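Local coordinates for protein octopine dehydrogenase (Pecten maximus, PDB 3C7D) that catalyses the NADH-dependent reductive condensation of L-arginine with pyruvate to D-octopine, the reverse of octopine dehydrogenation, at residues L111-P116 / S137-E142; F141-W146 / S164-S169. All coordinates share one frame; numbering follows the deposited sequence.

Interaction 1 (L111-P116 / S137-E142); sequences LIVGLP and SMMSFE. With NAD (nicotinamide-adenine-dinucleotide), chain B.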
ATOM      1  N   LEU A 111      -3.258   1.912  17.671  1.00 26.85           N
ATOM      2  CA  LEU A 111      -3.805   1.606  16.358  1.00 26.37           C
ATOM      3  C   LEU A 111      -2.701   1.796  15.324  1.00 26.34           C
ATOM      4  O   LEU A 111      -2.205   2.909  15.129  1.00 26.22           O
ATOM      5  CB  LEU A 111      -5.007   2.507  16.051  1.00 26.31           C
ATOM      6  CG  LEU A 111      -5.676   2.434  14.673  1.00 25.87           C
ATOM      7  CD1 LEU A 111      -6.397   1.109  14.459  1.00 25.43           C
ATOM      8  CD2 LEU A 111      -6.637   3.591  14.525  1.00 25.99           C
ATOM      9  N   ILE A 112      -2.308   0.700  14.682  1.00 26.19           N
ATOM     10  CA  ILE A 112      -1.228   0.732  13.697  1.00 26.09           C
ATOM     11  C   ILE A 112      -1.798   0.731  12.276  1.00 26.05           C
ATOM     12  O   ILE A 112      -2.475  -0.216  11.864  1.00 26.10           O
ATOM     13  CB  ILE A 112      -0.178  -0.387  13.938  1.00 25.97           C
ATOM     14  CG1 ILE A 112       0.473  -0.190  15.311  1.00 26.11           C
ATOM     15  CG2 ILE A 112       0.892  -0.359  12.856  1.00 25.70           C
ATOM     16  CD1 ILE A 112       1.251  -1.378  15.827  1.00 26.15           C
ATOM     17  N   VAL A 113      -1.513   1.805  11.545  1.00 26.01           N
ATOM     18  CA  VAL A 113      -2.141   2.067  10.254  1.00 26.08           C
ATOM     19  C   VAL A 113      -1.119   2.092   9.116  1.00 26.06           C
ATOM     20  O   VAL A 113      -0.125   2.814   9.173  1.00 25.83           O
ATOM     21  CB  VAL A 113      -2.945   3.408  10.275  1.00 26.09           C
ATOM     22  CG1 VAL A 113      -3.589   3.681   8.924  1.00 25.97           C
ATOM     23  CG2 VAL A 113      -4.004   3.391  11.371  1.00 26.02           C
ATOM     24  N   GLY A 114      -1.371   1.282   8.092  1.00 26.14           N
ATOM     25  CA  GLY A 114      -0.629   1.361   6.843  1.00 26.44           C
ATOM     26  C   GLY A 114      -1.390   2.256   5.888  1.00 26.76           C
ATOM     27  O   GLY A 114      -2.483   1.899   5.442  1.00 26.82           O
ATOM     28  N   LEU A 115      -0.822   3.418   5.579  1.00 27.02           N
ATOM     29  CA  LEU A 115      -1.495   4.403   4.733  1.00 27.36           C
ATOM     30  C   LEU A 115      -0.655   4.867   3.529  1.00 27.76           C
ATOM     31  O   LEU A 115      -0.166   5.997   3.520  1.00 27.62           O
ATOM     32  CB  LEU A 115      -1.940   5.608   5.580  1.00 27.24           C
ATOM     33  CG  LEU A 115      -2.777   6.719   4.931  1.00 26.64           C
ATOM     34  CD1 LEU A 115      -4.253   6.392   4.976  1.00 26.19           C
ATOM     35  CD2 LEU A 115      -2.495   8.066   5.577  1.00 25.54           C
ATOM     36  N   PRO A 116      -0.421   3.980   2.540  1.00 28.37           N
ATOM     37  CA  PRO A 116      -0.503   2.515   2.541  1.00 28.83           C
ATOM     38  C   PRO A 116       0.766   2.004   3.239  1.00 29.31           C
ATOM     39  O   PRO A 116       1.690   2.810   3.423  1.00 29.43           O
ATOM     40  CB  PRO A 116      -0.479   2.162   1.043  1.00 28.96           C
ATOM     41  CG  PRO A 116      -0.619   3.457   0.306  1.00 28.51           C
ATOM     42  CD  PRO A 116      -0.036   4.480   1.210  1.00 28.44           C
ATOM     43  N   SER A 137      -4.244  -3.024  17.233  1.00 25.63           N
ATOM     44  CA  SER A 137      -5.103  -3.118  16.049  1.00 25.35           C
ATOM     45  C   SER A 137      -4.334  -2.737  14.779  1.00 25.06           C
ATOM     46  O   SER A 137      -3.534  -1.792  14.788  1.00 24.88           O
ATOM     47  CB  SER A 137      -6.350  -2.242  16.199  1.00 25.24           C
ATOM     48  OG  SER A 137      -7.321  -2.875  17.010  1.00 25.53           O
ATOM     49  N   MET A 138      -4.587  -3.473  13.699  1.00 24.66           N
ATOM     50  CA  MET A 138      -3.909  -3.253  12.423  1.00 24.39           C
ATOM     51  C   MET A 138      -4.882  -2.797  11.334  1.00 24.17           C
ATOM     52  O   MET A 138      -5.858  -3.489  11.034  1.00 24.09           O
ATOM     53  CB  MET A 138      -3.183  -4.523  11.986  1.00 24.26           C
ATOM     54  CG  MET A 138      -2.048  -4.922  12.900  1.00 24.18           C
ATOM     55  SD  MET A 138      -1.429  -6.570  12.536  1.00 24.44           S
ATOM     56  CE  MET A 138      -2.715  -7.593  13.253  1.00 24.52           C
ATOM     57  N   MET A 139      -4.595  -1.636  10.742  1.00 23.89           N
ATOM     58  CA  MET A 139      -5.486  -1.002   9.765  1.00 23.57           C
ATOM     59  C   MET A 139      -4.796  -0.761   8.415  1.00 23.32           C
ATOM     60  O   MET A 139      -3.783  -0.065   8.345  1.00 23.40           O
ATOM     61  CB  MET A 139      -6.018   0.318  10.335  1.00 23.45           C
ATOM     62  CG  MET A 139      -7.312   0.805   9.710  1.00 23.33           C
ATOM     63  SD  MET A 139      -7.820   2.385  10.396  1.00 23.53           S
ATOM     64  CE  MET A 139      -9.515   2.473   9.837  1.00 23.52           C
ATOM     65  N   SER A 140      -5.355  -1.328   7.349  1.00 23.03           N
ATOM     66  CA  SER A 140      -4.752  -1.233   6.017  1.00 22.84           C
ATOM     67  C   SER A 140      -5.632  -0.499   4.998  1.00 22.82           C
ATOM     68  O   SER A 140      -6.700  -0.990   4.622  1.00 22.89           O
ATOM     69  CB  SER A 140      -4.397  -2.626   5.496  1.00 22.81           C
ATOM     70  OG  SER A 140      -3.341  -3.199   6.244  1.00 22.64           O
ATOM     71  N   PHE A 141      -5.167   0.670   4.554  1.00 22.69           N
ATOM     72  CA  PHE A 141      -5.869   1.479   3.550  1.00 22.44           C
ATOM     73  C   PHE A 141      -5.456   1.078   2.144  1.00 22.55           C
ATOM     74  O   PHE A 141      -4.292   0.753   1.910  1.00 22.51           O
ATOM     75  CB  PHE A 141      -5.591   2.967   3.766  1.00 22.17           C
ATOM     76  CG  PHE A 141      -6.430   3.589   4.846  1.00 21.72           C
ATOM     77  CD1 PHE A 141      -6.085   3.441   6.187  1.00 21.03           C
ATOM     78  CD2 PHE A 141      -7.564   4.328   4.521  1.00 21.01           C
ATOM     79  CE1 PHE A 141      -6.861   4.013   7.187  1.00 21.20           C
ATOM     80  CE2 PHE A 141      -8.345   4.905   5.512  1.00 20.89           C
ATOM     81  CZ  PHE A 141      -7.995   4.748   6.849  1.00 21.30           C
ATOM     82  N   GLU A 142      -6.409   1.114   1.212  1.00 22.68           N
ATOM     83  CA  GLU A 142      -6.187   0.600  -0.146  1.00 22.96           C
ATOM     84  C   GLU A 142      -5.133   1.355  -0.950  1.00 23.03           C
ATOM     85  O   GLU A 142      -4.430   0.760  -1.770  1.00 23.19           O
ATOM     86  CB  GLU A 142      -7.501   0.483  -0.934  1.00 22.92           C
ATOM     87  CG  GLU A 142      -8.365   1.740  -0.967  1.00 23.22           C
ATOM     88  CD  GLU A 142      -9.697   1.526  -1.673  1.00 23.27           C
ATOM     89  OE1 GLU A 142      -9.798   0.623  -2.532  1.00 24.11           O
ATOM     90  OE2 GLU A 142     -10.651   2.272  -1.370  1.00 23.87           O
TER
HETATM   91  PA  NAD B 405       7.724   8.911  -1.231  1.00 33.33           P
HETATM   92  O1A NAD B 405       8.509   8.303  -2.331  1.00 33.19           O
HETATM   93  O2A NAD B 405       7.524  10.358  -1.450  1.00 33.17           O
HETATM   94  O5B NAD B 405       8.476   8.672   0.171  1.00 33.25           O
HETATM   95  C5B NAD B 405       9.880   8.660   0.281  1.00 33.40           C
HETATM   96  C4B NAD B 405      10.211   8.399   1.743  1.00 33.92           C
HETATM   97  O4B NAD B 405      10.538   7.039   1.962  1.00 34.38           O
HETATM   98  C3B NAD B 405      11.408   9.191   2.232  1.00 34.14           C
HETATM   99  O3B NAD B 405      11.018  10.459   2.696  1.00 33.87           O
HETATM  100  C2B NAD B 405      11.942   8.323   3.349  1.00 34.68           C
HETATM  101  O2B NAD B 405      11.319   8.654   4.569  1.00 35.25           O
HETATM  102  C1B NAD B 405      11.546   6.912   2.947  1.00 35.15           C
HETATM  103  N9A NAD B 405      12.723   6.210   2.393  1.00 35.68           N
HETATM  104  C8A NAD B 405      13.176   6.280   1.097  1.00 35.73           C
HETATM  105  N7A NAD B 405      14.277   5.507   0.977  1.00 35.77           N
HETATM  106  C5A NAD B 405      14.538   4.939   2.174  1.00 35.93           C
HETATM  107  C6A NAD B 405      15.540   4.071   2.598  1.00 36.12           C
HETATM  108  N6A NAD B 405      16.646   3.977   1.862  1.00 36.81           N
HETATM  109  N1A NAD B 405      15.564   3.642   3.917  1.00 35.87           N
HETATM  110  C2A NAD B 405      14.601   4.078   4.809  1.00 35.74           C
HETATM  111  N3A NAD B 405      13.609   4.943   4.374  1.00 36.31           N
HETATM  112  C4A NAD B 405      13.573   5.371   3.080  1.00 35.92           C
HETATM  113  O3  NAD B 405       6.318   8.121  -1.083  1.00 33.17           O
HETATM  114  PN  NAD B 405       4.886   8.858  -0.927  1.00 33.20           P
HETATM  115  O1N NAD B 405       4.683   9.796  -2.051  1.00 33.01           O
HETATM  116  O2N NAD B 405       4.741   9.361   0.459  1.00 33.19           O
HETATM  117  O5D NAD B 405       3.853   7.645  -1.160  1.00 33.15           O
HETATM  118  C5D NAD B 405       3.822   6.505  -0.330  1.00 33.37           C
HETATM  119  C4D NAD B 405       3.004   5.409  -1.008  1.00 33.69           C
HETATM  120  O4D NAD B 405       1.780   5.935  -1.492  1.00 34.13           O
HETATM  121  C3D NAD B 405       3.735   4.799  -2.195  1.00 33.82           C
HETATM  122  O3D NAD B 405       3.747   3.398  -2.044  1.00 33.20           O
HETATM  123  C2D NAD B 405       2.930   5.191  -3.418  1.00 34.00           C
HETATM  124  O2D NAD B 405       2.827   4.126  -4.336  1.00 34.48           O
HETATM  125  C1D NAD B 405       1.567   5.559  -2.843  1.00 34.23           C
HETATM  126  N1N NAD B 405       0.889   6.645  -3.587  1.00 34.37           N
HETATM  127  C2N NAD B 405       1.508   7.851  -3.804  1.00 34.06           C
HETATM  128  C3N NAD B 405       0.857   8.872  -4.501  1.00 33.99           C
HETATM  129  C7N NAD B 405       1.285  10.293  -4.273  1.00 33.80           C
HETATM  130  O7N NAD B 405       0.567  11.321  -4.914  1.00 33.96           O
HETATM  131  N7N NAD B 405       2.318  10.562  -3.472  1.00 33.53           N
HETATM  132  C4N NAD B 405      -0.436   8.647  -4.982  1.00 34.09           C
HETATM  133  C5N NAD B 405      -1.064   7.427  -4.754  1.00 34.27           C
HETATM  134  C6N NAD B 405      -0.385   6.431  -4.052  1.00 34.48           C

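Interaction 2 (F141-W146 / S164-S169); sequences FETLPW and SVLAAS. With NAD (nicotinamide-adenine-dinucleotide), chain B; PYR (pyruvic acid), chain C.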
ATOM      1  N   PHE A 141      -5.167   0.670   4.554  1.00 22.69           N
ATOM      2  CA  PHE A 141      -5.869   1.479   3.550  1.00 22.44           C
ATOM      3  C   PHE A 141      -5.456   1.078   2.144  1.00 22.55           C
ATOM      4  O   PHE A 141      -4.292   0.753   1.910  1.00 22.51           O
ATOM      5  CB  PHE A 141      -5.591   2.967   3.766  1.00 22.17           C
ATOM      6  CG  PHE A 141      -6.430   3.589   4.846  1.00 21.72           C
ATOM      7  CD1 PHE A 141      -6.085   3.441   6.187  1.00 21.03           C
ATOM      8  CD2 PHE A 141      -7.564   4.328   4.521  1.00 21.01           C
ATOM      9  CE1 PHE A 141      -6.861   4.013   7.187  1.00 21.20           C
ATOM     10  CE2 PHE A 141      -8.345   4.905   5.512  1.00 20.89           C
ATOM     11  CZ  PHE A 141      -7.995   4.748   6.849  1.00 21.30           C
ATOM     12  N   GLU A 142      -6.409   1.114   1.212  1.00 22.68           N
ATOM     13  CA  GLU A 142      -6.187   0.600  -0.146  1.00 22.96           C
ATOM     14  C   GLU A 142      -5.133   1.355  -0.950  1.00 23.03           C
ATOM     15  O   GLU A 142      -4.430   0.760  -1.770  1.00 23.19           O
ATOM     16  CB  GLU A 142      -7.501   0.483  -0.934  1.00 22.92           C
ATOM     17  CG  GLU A 142      -8.365   1.740  -0.967  1.00 23.22           C
ATOM     18  CD  GLU A 142      -9.697   1.526  -1.673  1.00 23.27           C
ATOM     19  OE1 GLU A 142      -9.798   0.623  -2.532  1.00 24.11           O
ATOM     20  OE2 GLU A 142     -10.651   2.272  -1.370  1.00 23.87           O
ATOM     21  N   THR A 143      -5.037   2.663  -0.712  1.00 23.14           N
ATOM     22  CA  THR A 143      -4.052   3.529  -1.368  1.00 23.41           C
ATOM     23  C   THR A 143      -3.806   4.790  -0.529  1.00 23.73           C
ATOM     24  O   THR A 143      -4.329   4.912   0.582  1.00 23.74           O
ATOM     25  CB  THR A 143      -4.476   3.893  -2.826  1.00 23.38           C
ATOM     26  OG1 THR A 143      -3.399   4.558  -3.495  1.00 23.44           O
ATOM     27  CG2 THR A 143      -5.721   4.776  -2.853  1.00 22.81           C
ATOM     28  N   LEU A 144      -3.003   5.717  -1.046  1.00 24.17           N
ATOM     29  CA  LEU A 144      -2.855   7.024  -0.410  1.00 24.54           C
ATOM     30  C   LEU A 144      -4.123   7.857  -0.626  1.00 24.89           C
ATOM     31  O   LEU A 144      -4.671   7.879  -1.733  1.00 24.81           O
ATOM     32  CB  LEU A 144      -1.624   7.767  -0.948  1.00 24.58           C
ATOM     33  CG  LEU A 144      -1.095   8.962  -0.140  1.00 24.42           C
ATOM     34  CD1 LEU A 144      -0.440   8.497   1.152  1.00 23.94           C
ATOM     35  CD2 LEU A 144      -0.114   9.780  -0.956  1.00 24.41           C
ATOM     36  N   PRO A 145      -4.603   8.530   0.438  1.00 25.24           N
ATOM     37  CA  PRO A 145      -5.770   9.407   0.347  1.00 25.61           C
ATOM     38  C   PRO A 145      -5.690  10.455  -0.766  1.00 26.03           C
ATOM     39  O   PRO A 145      -6.710  10.773  -1.380  1.00 26.09           O
ATOM     40  CB  PRO A 145      -5.788  10.100   1.711  1.00 25.53           C
ATOM     41  CG  PRO A 145      -5.141   9.140   2.621  1.00 25.35           C
ATOM     42  CD  PRO A 145      -4.077   8.470   1.815  1.00 25.23           C
ATOM     43  N   TRP A 146      -4.492  10.974  -1.031  1.00 26.44           N
ATOM     44  CA  TRP A 146      -4.341  12.097  -1.953  1.00 26.99           C
ATOM     45  C   TRP A 146      -3.317  11.852  -3.057  1.00 27.50           C
ATOM     46  O   TRP A 146      -2.360  11.100  -2.878  1.00 27.72           O
ATOM     47  CB  TRP A 146      -3.932  13.369  -1.197  1.00 26.79           C
ATOM     48  CG  TRP A 146      -4.375  13.447   0.234  1.00 26.56           C
ATOM     49  CD1 TRP A 146      -5.531  14.002   0.711  1.00 26.28           C
ATOM     50  CD2 TRP A 146      -3.658  12.969   1.378  1.00 26.35           C
ATOM     51  NE1 TRP A 146      -5.580  13.893   2.081  1.00 26.24           N
ATOM     52  CE2 TRP A 146      -4.444  13.263   2.517  1.00 26.46           C
ATOM     53  CE3 TRP A 146      -2.430  12.315   1.551  1.00 26.29           C
ATOM     54  CZ2 TRP A 146      -4.037  12.929   3.814  1.00 26.67           C
ATOM     55  CZ3 TRP A 146      -2.028  11.978   2.842  1.00 26.44           C
ATOM     56  CH2 TRP A 146      -2.830  12.288   3.956  1.00 26.42           C
ATOM     57  N   SER A 164     -12.662  10.695  -3.387  1.00 29.05           N
ATOM     58  CA  SER A 164     -14.048  10.796  -2.936  1.00 28.88           C
ATOM     59  C   SER A 164     -14.317   9.803  -1.806  1.00 28.69           C
ATOM     60  O   SER A 164     -14.647  10.201  -0.686  1.00 28.57           O
ATOM     61  CB  SER A 164     -15.006  10.567  -4.109  1.00 28.85           C
ATOM     62  OG  SER A 164     -16.308  10.252  -3.653  1.00 29.10           O
ATOM     63  N   VAL A 165     -14.166   8.515  -2.113  1.00 28.51           N
ATOM     64  CA  VAL A 165     -14.270   7.444  -1.118  1.00 28.37           C
ATOM     65  C   VAL A 165     -12.927   6.728  -0.943  1.00 28.17           C
ATOM     66  O   VAL A 165     -12.071   6.769  -1.832  1.00 28.29           O
ATOM     67  CB  VAL A 165     -15.381   6.398  -1.469  1.00 28.46           C
ATOM     68  CG1 VAL A 165     -16.768   7.026  -1.392  1.00 28.51           C
ATOM     69  CG2 VAL A 165     -15.141   5.754  -2.842  1.00 28.16           C
ATOM     70  N   LEU A 166     -12.746   6.083   0.207  1.00 27.81           N
ATOM     71  CA  LEU A 166     -11.561   5.262   0.453  1.00 27.46           C
ATOM     72  C   LEU A 166     -11.869   4.169   1.476  1.00 27.37           C
ATOM     73  O   LEU A 166     -12.519   4.422   2.490  1.00 27.16           O
ATOM     74  CB  LEU A 166     -10.376   6.123   0.913  1.00 27.40           C
ATOM     75  CG  LEU A 166      -8.973   5.592   0.605  1.00 27.35           C
ATOM     76  CD1 LEU A 166      -8.711   5.612  -0.891  1.00 27.25           C
ATOM     77  CD2 LEU A 166      -7.909   6.392   1.336  1.00 27.24           C
ATOM     78  N   ALA A 167     -11.402   2.957   1.195  1.00 27.25           N
ATOM     79  CA  ALA A 167     -11.676   1.806   2.046  1.00 27.17           C
ATOM     80  C   ALA A 167     -10.461   1.396   2.872  1.00 27.16           C
ATOM     81  O   ALA A 167      -9.321   1.512   2.419  1.00 27.21           O
ATOM     82  CB  ALA A 167     -12.169   0.640   1.209  1.00 27.15           C
ATOM     83  N   ALA A 168     -10.723   0.920   4.087  1.00 27.21           N
ATOM     84  CA  ALA A 168      -9.683   0.424   4.986  1.00 27.13           C
ATOM     85  C   ALA A 168     -10.133  -0.844   5.702  1.00 27.10           C
ATOM     86  O   ALA A 168     -11.276  -0.937   6.152  1.00 27.13           O
ATOM     87  CB  ALA A 168      -9.305   1.488   5.994  1.00 27.14           C
ATOM     88  N   SER A 169      -9.232  -1.818   5.803  1.00 27.08           N
ATOM     89  CA  SER A 169      -9.514  -3.043   6.549  1.00 27.12           C
ATOM     90  C   SER A 169      -9.007  -2.930   7.985  1.00 27.03           C
ATOM     91  O   SER A 169      -8.279  -1.995   8.318  1.00 26.91           O
ATOM     92  CB  SER A 169      -8.879  -4.248   5.869  1.00 27.04           C
ATOM     93  OG  SER A 169      -7.516  -4.356   6.225  1.00 27.44           O
TER
HETATM   94  PA  NAD B 405       7.724   8.911  -1.231  1.00 33.33           P
HETATM   95  O1A NAD B 405       8.509   8.303  -2.331  1.00 33.19           O
HETATM   96  O2A NAD B 405       7.524  10.358  -1.450  1.00 33.17           O
HETATM   97  O5B NAD B 405       8.476   8.672   0.171  1.00 33.25           O
HETATM   98  C5B NAD B 405       9.880   8.660   0.281  1.00 33.40           C
HETATM   99  C4B NAD B 405      10.211   8.399   1.743  1.00 33.92           C
HETATM  100  O4B NAD B 405      10.538   7.039   1.962  1.00 34.38           O
HETATM  101  C3B NAD B 405      11.408   9.191   2.232  1.00 34.14           C
HETATM  102  O3B NAD B 405      11.018  10.459   2.696  1.00 33.87           O
HETATM  103  C2B NAD B 405      11.942   8.323   3.349  1.00 34.68           C
HETATM  104  O2B NAD B 405      11.319   8.654   4.569  1.00 35.25           O
HETATM  105  C1B NAD B 405      11.546   6.912   2.947  1.00 35.15           C
HETATM  106  N9A NAD B 405      12.723   6.210   2.393  1.00 35.68           N
HETATM  107  C8A NAD B 405      13.176   6.280   1.097  1.00 35.73           C
HETATM  108  N7A NAD B 405      14.277   5.507   0.977  1.00 35.77           N
HETATM  109  C5A NAD B 405      14.538   4.939   2.174  1.00 35.93           C
HETATM  110  C6A NAD B 405      15.540   4.071   2.598  1.00 36.12           C
HETATM  111  N6A NAD B 405      16.646   3.977   1.862  1.00 36.81           N
HETATM  112  N1A NAD B 405      15.564   3.642   3.917  1.00 35.87           N
HETATM  113  C2A NAD B 405      14.601   4.078   4.809  1.00 35.74           C
HETATM  114  N3A NAD B 405      13.609   4.943   4.374  1.00 36.31           N
HETATM  115  C4A NAD B 405      13.573   5.371   3.080  1.00 35.92           C
HETATM  116  O3  NAD B 405       6.318   8.121  -1.083  1.00 33.17           O
HETATM  117  PN  NAD B 405       4.886   8.858  -0.927  1.00 33.20           P
HETATM  118  O1N NAD B 405       4.683   9.796  -2.051  1.00 33.01           O
HETATM  119  O2N NAD B 405       4.741   9.361   0.459  1.00 33.19           O
HETATM  120  O5D NAD B 405       3.853   7.645  -1.160  1.00 33.15           O
HETATM  121  C5D NAD B 405       3.822   6.505  -0.330  1.00 33.37           C
HETATM  122  C4D NAD B 405       3.004   5.409  -1.008  1.00 33.69           C
HETATM  123  O4D NAD B 405       1.780   5.935  -1.492  1.00 34.13           O
HETATM  124  C3D NAD B 405       3.735   4.799  -2.195  1.00 33.82           C
HETATM  125  O3D NAD B 405       3.747   3.398  -2.044  1.00 33.20           O
HETATM  126  C2D NAD B 405       2.930   5.191  -3.418  1.00 34.00           C
HETATM  127  O2D NAD B 405       2.827   4.126  -4.336  1.00 34.48           O
HETATM  128  C1D NAD B 405       1.567   5.559  -2.843  1.00 34.23           C
HETATM  129  N1N NAD B 405       0.889   6.645  -3.587  1.00 34.37           N
HETATM  130  C2N NAD B 405       1.508   7.851  -3.804  1.00 34.06           C
HETATM  131  C3N NAD B 405       0.857   8.872  -4.501  1.00 33.99           C
HETATM  132  C7N NAD B 405       1.285  10.293  -4.273  1.00 33.80           C
HETATM  133  O7N NAD B 405       0.567  11.321  -4.914  1.00 33.96           O
HETATM  134  N7N NAD B 405       2.318  10.562  -3.472  1.00 33.53           N
HETATM  135  C4N NAD B 405      -0.436   8.647  -4.982  1.00 34.09           C
HETATM  136  C5N NAD B 405      -1.064   7.427  -4.754  1.00 34.27           C
HETATM  137  C6N NAD B 405      -0.385   6.431  -4.052  1.00 34.48           C
HETATM  138  C   PYR C 406      -2.049   2.374  -5.946  1.00 43.35           C
HETATM  139  O   PYR C 406      -2.333   2.269  -4.646  1.00 44.45           O
HETATM  140  OXT PYR C 406      -0.877   3.011  -6.261  1.00 44.37           O
HETATM  141  CA  PYR C 406      -2.917   1.852  -6.984  1.00 40.67           C
HETATM  142  O3  PYR C 406      -2.305   1.364  -8.123  1.00 36.50           O
HETATM  143  CB  PYR C 406      -4.468   1.889  -6.851  1.00 32.77           C

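Interaction 1 (L111-P116 / S137-E142)
Four backbone hydrogen bonds join Ile-112 and Gly-114 to the parallel strand 137-141, and their donors change sides in turn. Ile-112 N gives to Ser-137 O and Met-139 N to Ile-112 O, both at 2.8 Å; Gly-114 N then gives to Met-139 O, and Phe-141 N closes the series on Gly-114 O. With the short strand axes 4.7 Å apart at closest approach and inclined by 21°, the register holds from Leu-111 opposite Ser-137 to Gly-114 opposite Ser-140. Helix 121-129 connects the two strands in sequence and packs on the face of Ile-112 and Met-138, making a beta-alpha-beta unit of the Rossmann-type nucleotide-binding domain. On the face of Leu-111 and Val-113, Val-113 CG2 lies 3.8 Å from Met-139 CB, the two side chains running alongside each other.

Phe-141 carries the apolar contact beyond the last bridge. Its CB sits beside Gly-114 O and Leu-115 CD1. A chi1 of -81° sets CG beside the backbone N, and the ring leans back along its own strand toward Val-113; over one of its faces lies Leu-115 CD1, 3.6 Å from Phe-141 CG. This is a CH-pi contact: the methyl is 3.8 Å from the ring centroid and 22° off the normal, shifted toward the rim, and Phe-141 CD2 also lies under it. Phe-141 CD1 and CE1 both meet Val-113 CG1 at 3.7 Å, an oblique approach. Phe-194 adds an edge-to-face ring contact from outside. After Leu-115 the chain takes a cis peptide bond into Pro-116, whose CD comes within 3.6 Å of the NAD ribose oxygen O4D.

Interaction 2 (F141-W146 / S164-S169)
Phe-141 and Ala-168 form an antiparallel, non-hydrogen-bonded pair, their CA atoms 4.2 Å apart. Ala-168 CB stands almost on the ring normal, 3.4 Å from the centroid and 4° off it, on the face opposite the one that Leu-115 meets. Glu-142 then grips Ala-167 twice: its backbone N donates to Ala-167 O, and its OE2 accepts from Ala-167 N at 2.8 Å, from 35° above the carboxylate plane. With chi1 at 52°, CG lies between the backbone N and the carbonyl carbon, and the extended chain beyond it carries the carboxylate across to strand 156-171. With an alanine here, the amide of Ala-167 would probably be left without this acceptor, and Leu-166 CD1 would lose the methylene it packs on.

Thr-143 divides its two branches. Thr-143 CG2 meets Leu-166 CD1 at 3.7 Å. Thr-143 OG1, anti to the backbone N, donates to atom O of the pyruvate (PYR) at 2.8 Å; His-212 NE2 also binds this substrate. Leu-144 turns away from the strand and lays CB and CD2 against the nicotinamide part of NAD. Pro-145 brings its CA to 3.8 Å from Leu-166 CD2, the methyl that also meets Phe-141 CD2. The segment is thus a loop at the C-terminal end of a Rossmann-type strand, placed where cofactor and pyruvate meet in the active site.

From the N terminus, the chain runs through strand 111-114, helix 121-129 and strand 137-141, and interaction 1 closes the 20-residue connection between its segments. Interaction 2 begins where that one ends, sharing Phe-141 and Glu-142, and closes a second loop of 17 residues that contains strand and no helix. The loops therefore follow one another, neither nesting nor crossing. Strand 137-141 is the common member: parallel to 111-114 on one edge, antiparallel to 156-171 on the other. A probable hydrogen bond between Ser-140 O and Ser-169 N, 2.9 Å apart, continues the sheet from one contact to the next, and Pro-116 CG packs 3.6 Å from Leu-144 N beside NAD.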